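Glycosyl hydrolase (Streptomyces cattleya, PDB 7LR8) probably hydrolyses the Manβ1-4GlcNAc linkage of N-glycan cores, as a glycoside hydrolase of family GH5, subfamily 18. Local coordinates at residues P57-I69 against D123-L135. The protein carries 1 engineered substitution. Sequence-based numbering, arbitrary orientation.
Sequences PLWPVFQPNRTLI and DVVSGQAEYLRTL. With AE3 (2-(2-ethoxyethoxy)ethanol), chain F; EDO (1,2-ethanediol), chain H.
Y131 is the main bump that helix 122-139 pushes into segment 57-69, and the hollow receiving it is built from P57, W59, F62 and Q63. W59 lays CD1 over one face of the tyrosine ring, 3.7 Å from Y131 CE2, with the indole five-membered ring inclined by 32°. F62 CB meets Y131 CE1, while P57 CB lies 3.5 Å from Y131 OH. With CG anti to the backbone N (chi1 165°), the ring is aimed into this hollow, and its hydroxyl, beyond P57, is hydrogen-bonded to the carbonyl of G95.

Where the helix has no side chain, the loop fills in: G127 is a dent, overlain by R66 CG and the amide of Q63. Q63 NE2 donates to G127 O (3.1 Å, N-H...O angle 165°) from above the carbonyl plane, on the face opposite Y131 N, and also to R66 O; Q63 OE1 accepts W59 NE1 in the indole plane at 2.7 Å. A leucine in place of Q63 would probably leave W59 NE1 without its acceptor and take away the donor that ties G127 O to R66 O across the contact.

At one end D123 CB sits over a face of the R66 guanidinium, whose NE forms a salt bridge with D315 of the second subunit. I69 supplies the reciprocal bump, CD1 lodging 3.6 Å from Y131 CA and beside T134 OG1.

The contact thus joins the segment following strand 52-55 to helix 122-139 on the outside of the (β/α)8 barrel, between helix 71-86, which meets F62, I69 and L135, and helix 170-187, which packs on Q128 and L132; strand 145-152 lies beneath L132 and L135.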
loop_
_atom_site.group_PDB
_atom_site.type_symbol
_atom_site.label_atom_id
_atom_site.label_comp_id
_atom_site.label_asym_id
_atom_site.label_seq_id
_atom_site.Cartn_x
_atom_site.Cartn_y
_atom_site.Cartn_z
ATOM N N PRO B 57 -10.966 -5.515 8.588
ATOM C CA PRO B 57 -9.815 -6.037 7.844
ATOM C C PRO B 57 -9.070 -4.901 7.165
ATOM O O PRO B 57 -9.648 -3.859 6.845
ATOM C CB PRO B 57 -10.449 -6.961 6.795
ATOM C CG PRO B 57 -11.813 -7.264 7.275
ATOM C CD PRO B 57 -12.242 -6.133 8.196
ATOM N N LEU B 58 -7.776 -5.112 6.937
ATOM C CA LEU B 58 -6.991 -4.266 6.040
ATOM C C LEU B 58 -6.920 -4.997 4.702
ATOM O O LEU B 58 -6.309 -6.065 4.605
ATOM C CB LEU B 58 -5.597 -3.998 6.590
ATOM C CG LEU B 58 -5.495 -2.979 7.725
ATOM C CD1 LEU B 58 -4.037 -2.719 8.077
ATOM C CD2 LEU B 58 -6.195 -1.681 7.353
ATOM N N TRP B 59 -7.574 -4.431 3.684
ATOM C CA TRP B 59 -7.709 -5.104 2.389
ATOM C C TRP B 59 -6.376 -5.546 1.792
ATOM O O TRP B 59 -6.260 -6.732 1.431
ATOM C CB TRP B 59 -8.499 -4.178 1.454
ATOM C CG TRP B 59 -8.760 -4.730 0.061
ATOM C CD1 TRP B 59 -8.888 -6.054 -0.306
ATOM C CD2 TRP B 59 -8.966 -3.963 -1.133
ATOM N NE1 TRP B 59 -9.135 -6.142 -1.663
ATOM C CE2 TRP B 59 -9.172 -4.877 -2.194
ATOM C CE3 TRP B 59 -8.959 -2.592 -1.418
ATOM C CZ2 TRP B 59 -9.404 -4.461 -3.502
ATOM C CZ3 TRP B 59 -9.195 -2.180 -2.719
ATOM C CH2 TRP B 59 -9.401 -3.113 -3.749
ATOM N N PRO B 60 -5.335 -4.702 1.686
ATOM C CA PRO B 60 -4.071 -5.203 1.104
ATOM C C PRO B 60 -3.416 -6.302 1.920
ATOM O O PRO B 60 -2.663 -7.110 1.360
ATOM C CB PRO B 60 -3.171 -3.958 1.045
ATOM C CG PRO B 60 -4.077 -2.779 1.263
ATOM C CD PRO B 60 -5.203 -3.292 2.110
ATOM N N VAL B 61 -3.662 -6.356 3.234
ATOM C CA VAL B 61 -3.126 -7.454 4.029
ATOM C C VAL B 61 -3.916 -8.735 3.786
ATOM O O VAL B 61 -3.346 -9.833 3.750
ATOM C CB VAL B 61 -3.110 -7.056 5.514
ATOM C CG1 VAL B 61 -2.717 -8.245 6.394
ATOM C CG2 VAL B 61 -2.157 -5.900 5.716
ATOM N N PHE B 62 -5.232 -8.621 3.588
ATOM C CA PHE B 62 -6.048 -9.803 3.344
ATOM C C PHE B 62 -5.929 -10.299 1.906
ATOM O O PHE B 62 -5.995 -11.510 1.665
ATOM C CB PHE B 62 -7.513 -9.506 3.674
ATOM C CG PHE B 62 -7.846 -9.634 5.129
ATOM C CD1 PHE B 62 -7.184 -8.872 6.084
ATOM C CD2 PHE B 62 -8.817 -10.531 5.547
ATOM C CE1 PHE B 62 -7.508 -9.003 7.438
ATOM C CE2 PHE B 62 -9.142 -10.653 6.886
ATOM C CZ PHE B 62 -8.478 -9.893 7.828
ATOM N N GLN B 63 -5.737 -9.399 0.944
ATOM C CA GLN B 63 -5.694 -9.752 -0.477
ATOM C C GLN B 63 -4.479 -9.084 -1.121
ATOM O O GLN B 63 -4.618 -8.142 -1.906
ATOM C CB GLN B 63 -6.994 -9.336 -1.171
ATOM C CG GLN B 63 -7.182 -9.939 -2.574
ATOM C CD GLN B 63 -8.543 -9.616 -3.167
ATOM O OE1 GLN B 63 -9.198 -8.660 -2.755
ATOM N NE2 GLN B 63 -8.978 -10.418 -4.135
ATOM N N PRO B 64 -3.270 -9.561 -0.808
ATOM C CA PRO B 64 -2.054 -8.858 -1.264
ATOM C C PRO B 64 -1.807 -8.989 -2.749
ATOM O O PRO B 64 -1.021 -8.205 -3.296
ATOM C CB PRO B 64 -0.935 -9.535 -0.464
ATOM C CG PRO B 64 -1.495 -10.928 -0.190
ATOM C CD PRO B 64 -2.951 -10.673 0.099
ATOM N N ASN B 65 -2.405 -9.987 -3.380
ATOM C CA ASN B 65 -2.410 -10.182 -4.819
ATOM C C ASN B 65 -3.852 -10.442 -5.215
ATOM O O ASN B 65 -4.613 -11.012 -4.438
ATOM C CB ASN B 65 -1.488 -11.355 -5.203
ATOM C CG ASN B 65 -1.521 -11.669 -6.676
ATOM O OD1 ASN B 65 -2.444 -12.313 -7.154
ATOM N ND2 ASN B 65 -0.503 -11.216 -7.404
ATOM N N ARG B 66 -4.248 -10.005 -6.415
ATOM C CA ARG B 66 -5.656 -10.119 -6.792
ATOM C C ARG B 66 -6.184 -11.539 -6.630
ATOM O O ARG B 66 -7.362 -11.737 -6.306
ATOM C CB ARG B 66 -5.864 -9.657 -8.234
ATOM C CG ARG B 66 -7.317 -9.718 -8.702
ATOM C CD ARG B 66 -7.518 -9.026 -10.048
ATOM N NE ARG B 66 -6.659 -9.571 -11.098
ATOM C CZ ARG B 66 -6.992 -10.599 -11.877
ATOM N NH1 ARG B 66 -8.161 -11.207 -11.713
ATOM N NH2 ARG B 66 -6.154 -11.021 -12.810
ATOM N N THR B 67 -5.338 -12.541 -6.837
ATOM C CA THR B 67 -5.793 -13.918 -6.734
ATOM C C THR B 67 -5.166 -14.654 -5.554
ATOM O O THR B 67 -5.046 -15.881 -5.565
ATOM C CB THR B 67 -5.564 -14.664 -8.046
ATOM O OG1 THR B 67 -4.176 -14.659 -8.427
ATOM C CG2 THR B 67 -6.442 -14.088 -9.160
ATOM N N LEU B 68 -4.820 -13.922 -4.500
ATOM C CA LEU B 68 -4.429 -14.534 -3.232
ATOM C C LEU B 68 -5.195 -13.835 -2.112
ATOM O O LEU B 68 -4.860 -12.716 -1.736
ATOM C CB LEU B 68 -2.923 -14.451 -3.006
ATOM C CG LEU B 68 -2.454 -14.865 -1.607
ATOM C CD1 LEU B 68 -2.901 -16.271 -1.257
ATOM C CD2 LEU B 68 -0.949 -14.756 -1.507
ATOM N N ILE B 69 -6.234 -14.500 -1.606
ATOM C CA ILE B 69 -6.911 -14.109 -0.377
ATOM C C ILE B 69 -6.355 -15.021 0.710
ATOM O O ILE B 69 -6.570 -16.242 0.688
ATOM C CB ILE B 69 -8.434 -14.243 -0.507
ATOM C CG1 ILE B 69 -8.930 -13.362 -1.650
ATOM C CG2 ILE B 69 -9.121 -13.869 0.813
ATOM C CD1 ILE B 69 -10.340 -13.715 -2.106
ATOM N N ASP B 123 -11.215 -6.632 -13.734
ATOM C CA ASP B 123 -10.458 -7.585 -12.931
ATOM C C ASP B 123 -10.391 -7.167 -11.462
ATOM O O ASP B 123 -10.496 -8.022 -10.577
ATOM C CB ASP B 123 -9.059 -7.775 -13.521
ATOM C CG ASP B 123 -9.100 -8.459 -14.889
ATOM O OD1 ASP B 123 -9.931 -9.381 -15.058
ATOM O OD2 ASP B 123 -8.321 -8.068 -15.787
ATOM N N VAL B 124 -10.257 -5.868 -11.179
ATOM C CA VAL B 124 -10.271 -5.420 -9.786
ATOM C C VAL B 124 -11.625 -5.698 -9.156
ATOM O O VAL B 124 -11.710 -6.156 -8.009
ATOM C CB VAL B 124 -9.917 -3.929 -9.691
ATOM C CG1 VAL B 124 -10.194 -3.399 -8.237
ATOM C CG2 VAL B 124 -8.469 -3.718 -10.094
ATOM N N VAL B 125 -12.698 -5.434 -9.902
ATOM C CA VAL B 125 -14.048 -5.617 -9.381
ATOM C C VAL B 125 -14.337 -7.093 -9.156
ATOM O O VAL B 125 -14.951 -7.472 -8.157
ATOM C CB VAL B 125 -15.077 -4.962 -10.319
ATOM C CG1 VAL B 125 -16.501 -5.388 -9.946
ATOM C CG2 VAL B 125 -14.958 -3.457 -10.238
ATOM N N SER B 126 -13.876 -7.958 -10.060
ATOM C CA SER B 126 -14.046 -9.382 -9.816
ATOM C C SER B 126 -13.245 -9.802 -8.590
ATOM O O SER B 126 -13.690 -10.646 -7.801
ATOM C CB SER B 126 -13.630 -10.171 -11.067
ATOM O OG SER B 126 -13.129 -11.457 -10.739
ATOM N N GLY B 127 -12.063 -9.213 -8.415
ATOM C CA GLY B 127 -11.270 -9.511 -7.233
ATOM C C GLY B 127 -11.940 -9.069 -5.944
ATOM O O GLY B 127 -11.887 -9.781 -4.938
ATOM N N GLN B 128 -12.567 -7.888 -5.959
ATOM C CA GLN B 128 -13.270 -7.386 -4.771
ATOM C C GLN B 128 -14.459 -8.268 -4.428
ATOM O O GLN B 128 -14.700 -8.562 -3.248
ATOM C CB GLN B 128 -13.762 -5.961 -4.990
ATOM C CG GLN B 128 -12.685 -4.917 -5.185
ATOM C CD GLN B 128 -13.268 -3.683 -5.815
ATOM O OE1 GLN B 128 -14.269 -3.766 -6.530
ATOM N NE2 GLN B 128 -12.666 -2.528 -5.547
ATOM N N ALA B 129 -15.217 -8.692 -5.449
ATOM C CA ALA B 129 -16.383 -9.540 -5.222
ATOM C C ALA B 129 -15.980 -10.869 -4.605
ATOM O O ALA B 129 -16.650 -11.361 -3.690
ATOM C CB ALA B 129 -17.142 -9.754 -6.539
ATOM N N GLU B 130 -14.885 -11.469 -5.088
ATOM C CA GLU B 130 -14.467 -12.756 -4.540
ATOM C C GLU B 130 -13.978 -12.608 -3.106
ATOM O O GLU B 130 -14.212 -13.492 -2.268
ATOM C CB GLU B 130 -13.378 -13.374 -5.426
ATOM C CG GLU B 130 -12.897 -14.771 -5.008
ATOM C CD GLU B 130 -14.009 -15.822 -4.832
ATOM O OE1 GLU B 130 -15.164 -15.650 -5.301
ATOM O OE2 GLU B 130 -13.714 -16.838 -4.189
ATOM N N TYR B 131 -13.305 -11.493 -2.814
ATOM C CA TYR B 131 -12.866 -11.185 -1.457
ATOM C C TYR B 131 -14.052 -11.067 -0.498
ATOM O O TYR B 131 -14.073 -11.708 0.559
ATOM C CB TYR B 131 -12.047 -9.890 -1.505
ATOM C CG TYR B 131 -11.774 -9.179 -0.208
ATOM C CD1 TYR B 131 -10.975 -9.743 0.780
ATOM C CD2 TYR B 131 -12.307 -7.922 0.020
ATOM C CE1 TYR B 131 -10.712 -9.055 1.973
ATOM C CE2 TYR B 131 -12.053 -7.223 1.221
ATOM C CZ TYR B 131 -11.260 -7.806 2.186
ATOM O OH TYR B 131 -10.979 -7.135 3.364
ATOM N N LEU B 132 -15.063 -10.274 -0.866
ATOM C CA LEU B 132 -16.221 -10.097 0.013
ATOM C C LEU B 132 -16.997 -11.398 0.179
ATOM O O LEU B 132 -17.417 -11.741 1.289
ATOM C CB LEU B 132 -17.145 -9.004 -0.523
ATOM C CG LEU B 132 -16.639 -7.562 -0.547
ATOM C CD1 LEU B 132 -17.704 -6.673 -1.167
ATOM C CD2 LEU B 132 -16.302 -7.098 0.861
ATOM N N ARG B 133 -17.201 -12.133 -0.921
ATOM C CA ARG B 133 -17.853 -13.431 -0.837
ATOM C C ARG B 133 -17.090 -14.374 0.085
ATOM O O ARG B 133 -17.697 -15.121 0.864
ATOM C CB ARG B 133 -17.965 -14.038 -2.239
ATOM C CG ARG B 133 -18.930 -15.225 -2.318
ATOM C CD ARG B 133 -18.631 -16.128 -3.515
ATOM N NE ARG B 133 -17.276 -16.658 -3.447
ATOM C CZ ARG B 133 -16.913 -17.699 -2.705
ATOM N NH1 ARG B 133 -17.815 -18.357 -1.977
ATOM N NH2 ARG B 133 -15.641 -18.077 -2.692
ATOM N N THR B 134 -15.757 -14.368 -0.017
ATOM C CA THR B 134 -14.923 -15.257 0.789
ATOM C C THR B 134 -15.053 -14.934 2.277
ATOM O O THR B 134 -15.207 -15.841 3.108
ATOM C CB THR B 134 -13.461 -15.150 0.337
ATOM O OG1 THR B 134 -13.330 -15.704 -0.981
ATOM C CG2 THR B 134 -12.537 -15.941 1.254
ATOM N N LEU B 135 -14.987 -13.647 2.634
ATOM C CA LEU B 135 -15.147 -13.272 4.040
ATOM C C LEU B 135 -16.511 -13.691 4.557
ATOM O O LEU B 135 -16.621 -14.311 5.624
ATOM C CB LEU B 135 -14.959 -11.763 4.227
ATOM C CG LEU B 135 -13.567 -11.208 3.914
ATOM C CD1 LEU B 135 -13.414 -9.814 4.510
ATOM C CD2 LEU B 135 -12.478 -12.137 4.427
HETATM C C1 AE3 F . -20.114 -7.666 -16.494
HETATM C C2 AE3 F . -19.122 -6.737 -17.188
HETATM O O2 AE3 F . -17.865 -6.849 -16.585
HETATM C C3 AE3 F . -17.226 -5.620 -16.406
HETATM C C4 AE3 F . -17.161 -5.307 -14.913
HETATM O O3 AE3 F . -17.145 -3.921 -14.718
HETATM C C5 AE3 F . -17.002 -3.533 -13.380
HETATM C C6 AE3 F . -18.360 -3.140 -12.800
HETATM O O4 AE3 F . -18.991 -4.271 -12.265
HETATM C C1 EDO H . -6.197 -17.725 -9.966
HETATM O O1 EDO H . -7.617 -17.581 -10.004
HETATM C C2 EDO H . -5.864 -17.915 -8.516
HETATM O O2 EDO H . -6.913 -17.151 -7.926
HETATM O O HOH W 1 -10.269 -11.554 -9.749
#